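Local structure of chorismate mutase (Clostridium thermocellum, 1XHO) at residues S73-V78 against M102-I107; K80-A85 against K115-M120. The protein probably catalyses the rearrangement of chorismate to prephenate, a step in the biosynthesis of phenylalanine and tyrosine, as a trimeric AroH-type chorismate mutase. One frame throughout, in Å; residues are numbered along the deposited sequence.

How the contacts relate
Contacts 1 and 2 lie at neighbouring parts of one mixed sheet of this chorismate mutase, their centres about 8 Å apart. Along the chain the order is 73-78, 80-85, 102-107, 115-120, so the segments of the two contacts alternate. Strand 71-78 is the common element: in contact 1 it pairs in parallel with strand 100-105, while its other edge runs antiparallel to strand 116-124, which carries most of 115-120. In contact 2 the loop following strand 71-78 meets the start of strand 116-124. Both contacts reach the third subunit, consistent with the AroH-type trimer, in which active sites form between subunits.

Contact 1 of 2, residues S73-V78 against M102-I107; sequences SIIFTV and MCMNEI
Val78 O is gripped from two sides where strand 71-78 ends: Glu106 N reaches it at 2.7 Å from above one face of the carbonyl plane, and Asn105 ND2 at 3.3 Å from the opposite face. Neither donor lies on a lone pair. The amide of Asn105 keeps this bond close to its own plane, while its OD1 accepts from Asp108 N of the second subunit, so both ends of the group are held.

Before this point the backbones pair as parallel strands, crossing at -24°. Phe76 contributes both of its backbone polar groups: its N donates almost straight to Met102 O (2.7 Å, 172° at the hydrogen), and its O accepts from Met104 N.

On the Thr77 face, the threonine hydroxyl OG1 donates to Glu106 OE1 at 2.8 Å, meeting the oxygen nearly along its C-O axis. Glu106 CG stands anti to the backbone N (chi1 -179°), and a bend at chi2 folds the carboxylate back over Thr77. The same face carries Ile75, whose CG2 touches SE of the selenomethionine Met104 at 3.8 Å.

The other face holds Phe76, Cys103 and Val78. Cys103 SG sits 3.8 Å from Phe76 CD2, an oblique sulfur-aromatic contact, whereas Met102 O lies near the ring plane at its edge.

The two strands belong to a beta-alpha-beta unit with helix 89-93 between them. Strand 116-124 flanks the far edge of 71-78, with Val119 against Phe76; Met104 meets its counterpart in the third subunit, and Cys103 makes backbone hydrogen bonds to the second subunit.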
loop_
_atom_site.group_PDB
_atom_site.type_symbol
_atom_site.label_atom_id
_atom_site.label_comp_id
_atom_site.label_asym_id
_atom_site.label_seq_id
_atom_site.Cartn_x
_atom_site.Cartn_y
_atom_site.Cartn_z
ATOM N N SER C 73 5.394 -9.350 -1.069
ATOM C CA SER C 73 5.520 -7.962 -1.501
ATOM C C SER C 73 6.214 -7.084 -0.450
ATOM O O SER C 73 6.268 -7.428 0.739
ATOM C CB SER C 73 4.143 -7.401 -1.873
ATOM O OG SER C 73 3.212 -7.539 -0.811
ATOM N N ILE C 74 6.788 -5.972 -0.917
ATOM C CA ILE C 74 7.394 -4.990 -0.033
ATOM C C ILE C 74 6.975 -3.581 -0.424
ATOM O O ILE C 74 7.236 -3.129 -1.544
ATOM C CB ILE C 74 8.934 -5.079 0.030
ATOM C CG1 ILE C 74 9.384 -6.549 0.079
ATOM C CG2 ILE C 74 9.422 -4.266 1.246
ATOM C CD1 ILE C 74 10.834 -6.769 0.387
ATOM N N ILE C 75 6.299 -2.915 0.516
ATOM C CA ILE C 75 5.859 -1.540 0.371
ATOM C C ILE C 75 6.747 -0.666 1.251
ATOM O O ILE C 75 6.899 -0.928 2.436
ATOM C CB ILE C 75 4.370 -1.376 0.785
ATOM C CG1 ILE C 75 3.461 -2.170 -0.180
ATOM C CG2 ILE C 75 3.966 0.119 0.820
ATOM C CD1 ILE C 75 1.960 -2.150 0.209
ATOM N N PHE C 76 7.336 0.362 0.653
ATOM C CA PHE C 76 8.169 1.320 1.370
ATOM C C PHE C 76 7.490 2.682 1.461
ATOM O O PHE C 76 6.835 3.108 0.517
ATOM C CB PHE C 76 9.488 1.510 0.641
ATOM C CG PHE C 76 10.273 0.245 0.446
ATOM C CD1 PHE C 76 11.287 -0.109 1.341
ATOM C CD2 PHE C 76 10.024 -0.578 -0.643
ATOM C CE1 PHE C 76 12.036 -1.264 1.149
ATOM C CE2 PHE C 76 10.763 -1.752 -0.835
ATOM C CZ PHE C 76 11.778 -2.089 0.059
ATOM N N THR C 77 7.656 3.360 2.597
ATOM C CA THR C 77 7.344 4.784 2.703
ATOM C C THR C 77 8.523 5.537 3.279
ATOM O O THR C 77 9.296 4.996 4.080
ATOM C CB THR C 77 6.094 5.097 3.572
ATOM O OG1 THR C 77 6.321 4.700 4.938
ATOM C CG2 THR C 77 4.827 4.423 2.998
ATOM N N VAL C 78 8.663 6.787 2.861
ATOM C CA VAL C 78 9.574 7.705 3.505
ATOM C C VAL C 78 8.800 8.966 3.847
ATOM O O VAL C 78 7.816 9.312 3.181
ATOM C CB VAL C 78 10.811 8.053 2.631
ATOM C CG1 VAL C 78 11.567 6.799 2.254
ATOM C CG2 VAL C 78 10.402 8.837 1.373
HETATM N N MSE C 102 7.168 -1.465 -3.982
HETATM C CA MSE C 102 6.417 -0.231 -4.221
HETATM C C MSE C 102 6.812 0.802 -3.168
HETATM O O MSE C 102 6.982 0.463 -1.983
HETATM C CB MSE C 102 4.901 -0.510 -4.191
HETATM C CG MSE C 102 4.011 0.711 -4.499
HETATM SE SE MSE C 102 2.248 0.294 -5.355
HETATM C CE MSE C 102 3.030 0.087 -7.150
ATOM N N CYS C 103 6.974 2.056 -3.601
ATOM C CA CYS C 103 7.422 3.134 -2.726
ATOM C C CYS C 103 6.511 4.347 -2.815
ATOM O O CYS C 103 6.193 4.812 -3.917
ATOM C CB CYS C 103 8.834 3.571 -3.090
ATOM S SG CYS C 103 10.026 2.263 -3.149
HETATM N N MSE C 104 6.106 4.848 -1.643
HETATM C CA MSE C 104 5.273 6.034 -1.517
HETATM C C MSE C 104 5.904 6.935 -0.478
HETATM O O MSE C 104 6.916 6.595 0.121
HETATM C CB MSE C 104 3.853 5.675 -1.049
HETATM C CG MSE C 104 3.072 4.721 -1.961
HETATM SE SE MSE C 104 3.570 2.827 -1.764
HETATM C CE MSE C 104 1.750 2.141 -1.922
ATOM N N ASN C 105 5.295 8.089 -0.263
ATOM C CA ASN C 105 5.627 8.898 0.889
ATOM C C ASN C 105 4.671 8.566 2.012
ATOM O O ASN C 105 3.522 8.145 1.783
ATOM C CB ASN C 105 5.560 10.396 0.570
ATOM C CG ASN C 105 6.741 10.874 -0.261
ATOM O OD1 ASN C 105 6.582 11.205 -1.432
ATOM N ND2 ASN C 105 7.925 10.947 0.353
ATOM N N GLU C 106 5.157 8.749 3.233
ATOM C CA GLU C 106 4.350 8.574 4.425
ATOM C C GLU C 106 3.287 9.675 4.454
ATOM O O GLU C 106 3.475 10.749 3.888
ATOM C CB GLU C 106 5.258 8.656 5.681
ATOM C CG GLU C 106 4.551 8.471 7.050
ATOM C CD GLU C 106 4.118 7.034 7.333
ATOM O OE1 GLU C 106 4.447 6.110 6.544
ATOM O OE2 GLU C 106 3.437 6.823 8.353
ATOM N N ILE C 107 2.164 9.393 5.095
ATOM C CA ILE C 107 1.179 10.419 5.410
ATOM C C ILE C 107 1.885 11.673 5.957
ATOM O O ILE C 107 2.774 11.580 6.814
ATOM C CB ILE C 107 0.121 9.894 6.408
ATOM C CG1 ILE C 107 -0.999 10.926 6.632
ATOM C CG2 ILE C 107 0.781 9.439 7.736
ATOM C CD1 ILE C 107 -2.167 10.385 7.512
#

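Contact 2 of 2, residues K80-A85 against K115-M120; sequences KDLDAA and KCIRVM
The carboxylate of Asp81 faces the backbone N of Lys115, which donates to OD1 at 3.2 Å from the syn side, 33° out of the carboxylate plane; the second bond, to OD2, is weak. Thr79 OG1 also bonds to OD1, giving that oxygen a further hold. Asp81 CG is placed between its backbone N and carbonyl carbon (chi1 45°), which carries the carboxylate over to Lys115.

The lysine chain starts out away from the loop but bends at chi2 and swings back across Asp81 and Leu82. Its ammonium NZ stops 4.6 Å from Asp81 OD2, too far for a salt bridge, though the opposite charges probably still attract.

Leu82 supplies the apolar part of the contact with its two methyls divided between neighbours. CD2 rests 3.7 Å from Lys115 CD, on the aliphatic stem, while CD1 packs at 3.8 Å against Ile117 CG1, the two side chains crossing at about a right angle. Val41 touches both Leu82 and Ile117, and Thr53 of helix 46-63 adjoins Ile117.

The loop that leaves strand 71-78 packs here on the first residues of its antiparallel neighbour 116-124, part of the alpha/beta fold of the AroH-type chorismate mutases.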
loop_
_atom_site.group_PDB
_atom_site.type_symbol
_atom_site.label_atom_id
_atom_site.label_comp_id
_atom_site.label_asym_id
_atom_site.label_seq_id
_atom_site.Cartn_x
_atom_site.Cartn_y
_atom_site.Cartn_z
ATOM N N LYS C 80 8.355 13.084 4.202
ATOM C CA LYS C 80 8.537 14.177 3.216
ATOM C C LYS C 80 9.987 14.708 3.099
ATOM O O LYS C 80 10.447 15.087 2.004
ATOM C CB LYS C 80 7.593 15.326 3.582
ATOM C CG LYS C 80 7.551 16.466 2.593
ATOM C CD LYS C 80 6.223 17.217 2.684
ATOM C CE LYS C 80 5.974 17.798 4.079
ATOM N NZ LYS C 80 4.834 18.768 4.067
ATOM N N ASP C 81 10.696 14.724 4.225
ATOM C CA ASP C 81 12.091 15.188 4.277
ATOM C C ASP C 81 13.114 14.257 3.610
ATOM O O ASP C 81 14.262 14.615 3.517
ATOM C CB ASP C 81 12.515 15.461 5.731
ATOM C CG ASP C 81 12.093 14.351 6.688
ATOM O OD1 ASP C 81 12.028 13.175 6.284
ATOM O OD2 ASP C 81 11.803 14.665 7.850
ATOM N N LEU C 82 12.701 13.066 3.175
ATOM C CA LEU C 82 13.574 12.180 2.396
ATOM C C LEU C 82 13.111 12.079 0.935
ATOM O O LEU C 82 11.977 11.666 0.670
ATOM C CB LEU C 82 13.600 10.773 3.005
ATOM C CG LEU C 82 14.049 10.627 4.459
ATOM C CD1 LEU C 82 14.030 9.143 4.861
ATOM C CD2 LEU C 82 15.440 11.256 4.678
ATOM N N ASP C 83 13.989 12.456 0.002
ATOM C CA ASP C 83 13.719 12.328 -1.448
ATOM C C ASP C 83 14.942 11.895 -2.280
ATOM O O ASP C 83 14.857 11.829 -3.499
ATOM C CB ASP C 83 13.152 13.656 -2.015
ATOM C CG ASP C 83 14.188 14.806 -2.040
ATOM O OD1 ASP C 83 15.353 14.606 -1.646
ATOM O OD2 ASP C 83 13.823 15.929 -2.457
ATOM N N ALA C 84 16.064 11.590 -1.622
ATOM C CA ALA C 84 17.330 11.386 -2.327
ATOM C C ALA C 84 17.400 10.057 -3.081
ATOM O O ALA C 84 18.155 9.941 -4.047
ATOM C CB ALA C 84 18.509 11.512 -1.360
ATOM N N ALA C 85 16.632 9.057 -2.652
ATOM C CA ALA C 85 16.544 7.800 -3.404
ATOM C C ALA C 85 15.339 6.931 -3.023
ATOM O O ALA C 85 14.681 7.167 -2.008
ATOM C CB ALA C 85 17.837 6.997 -3.241
ATOM N N LYS C 115 12.843 11.886 9.048
ATOM C CA LYS C 115 13.921 11.028 8.526
ATOM C C LYS C 115 13.622 9.527 8.629
ATOM O O LYS C 115 14.543 8.714 8.794
ATOM C CB LYS C 115 15.251 11.339 9.222
ATOM C CG LYS C 115 15.695 12.791 9.165
ATOM C CD LYS C 115 16.012 13.265 7.735
ATOM C CE LYS C 115 16.566 14.733 7.747
ATOM N NZ LYS C 115 16.098 15.575 6.585
ATOM N N CYS C 116 12.345 9.167 8.479
ATOM C CA CYS C 116 11.870 7.824 8.797
ATOM C C CYS C 116 11.484 7.008 7.563
ATOM O O CYS C 116 10.635 7.419 6.768
ATOM C CB CYS C 116 10.677 7.903 9.787
ATOM S SG CYS C 116 9.945 6.307 10.276
ATOM N N ILE C 117 12.097 5.833 7.443
ATOM C CA ILE C 117 11.740 4.844 6.434
ATOM C C ILE C 117 10.914 3.723 7.079
ATOM O O ILE C 117 11.358 3.093 8.048
ATOM C CB ILE C 117 13.005 4.244 5.783
ATOM C CG1 ILE C 117 13.864 5.369 5.187
ATOM C CG2 ILE C 117 12.632 3.208 4.725
ATOM C CD1 ILE C 117 15.293 5.009 4.983
ATOM N N ARG C 118 9.713 3.489 6.544
ATOM C CA ARG C 118 8.866 2.366 6.969
ATOM C C ARG C 118 8.738 1.304 5.879
ATOM O O ARG C 118 8.815 1.601 4.688
ATOM C CB ARG C 118 7.482 2.838 7.422
ATOM C CG ARG C 118 7.534 3.793 8.625
ATOM C CD ARG C 118 6.125 4.204 9.018
ATOM N NE ARG C 118 6.016 4.967 10.262
ATOM C CZ ARG C 118 6.229 6.280 10.403
ATOM N NH1 ARG C 118 6.643 7.027 9.408
ATOM N NH2 ARG C 118 6.054 6.841 11.577
ATOM N N VAL C 119 8.566 0.059 6.317
ATOM C CA VAL C 119 8.479 -1.103 5.439
ATOM C C VAL C 119 7.305 -1.950 5.886
ATOM O O VAL C 119 7.174 -2.234 7.072
ATOM C CB VAL C 119 9.758 -1.993 5.520
ATOM C CG1 VAL C 119 9.594 -3.277 4.693
ATOM C CG2 VAL C 119 10.951 -1.223 5.078
HETATM N N MSE C 120 6.455 -2.335 4.935
HETATM C CA MSE C 120 5.413 -3.321 5.170
HETATM C C MSE C 120 5.666 -4.529 4.253
HETATM O O MSE C 120 5.658 -4.417 3.018
HETATM C CB MSE C 120 4.035 -2.731 4.902
HETATM C CG MSE C 120 2.896 -3.766 4.986
HETATM SE SE MSE C 120 1.125 -2.970 4.774
HETATM C CE MSE C 120 0.805 -2.441 6.681
#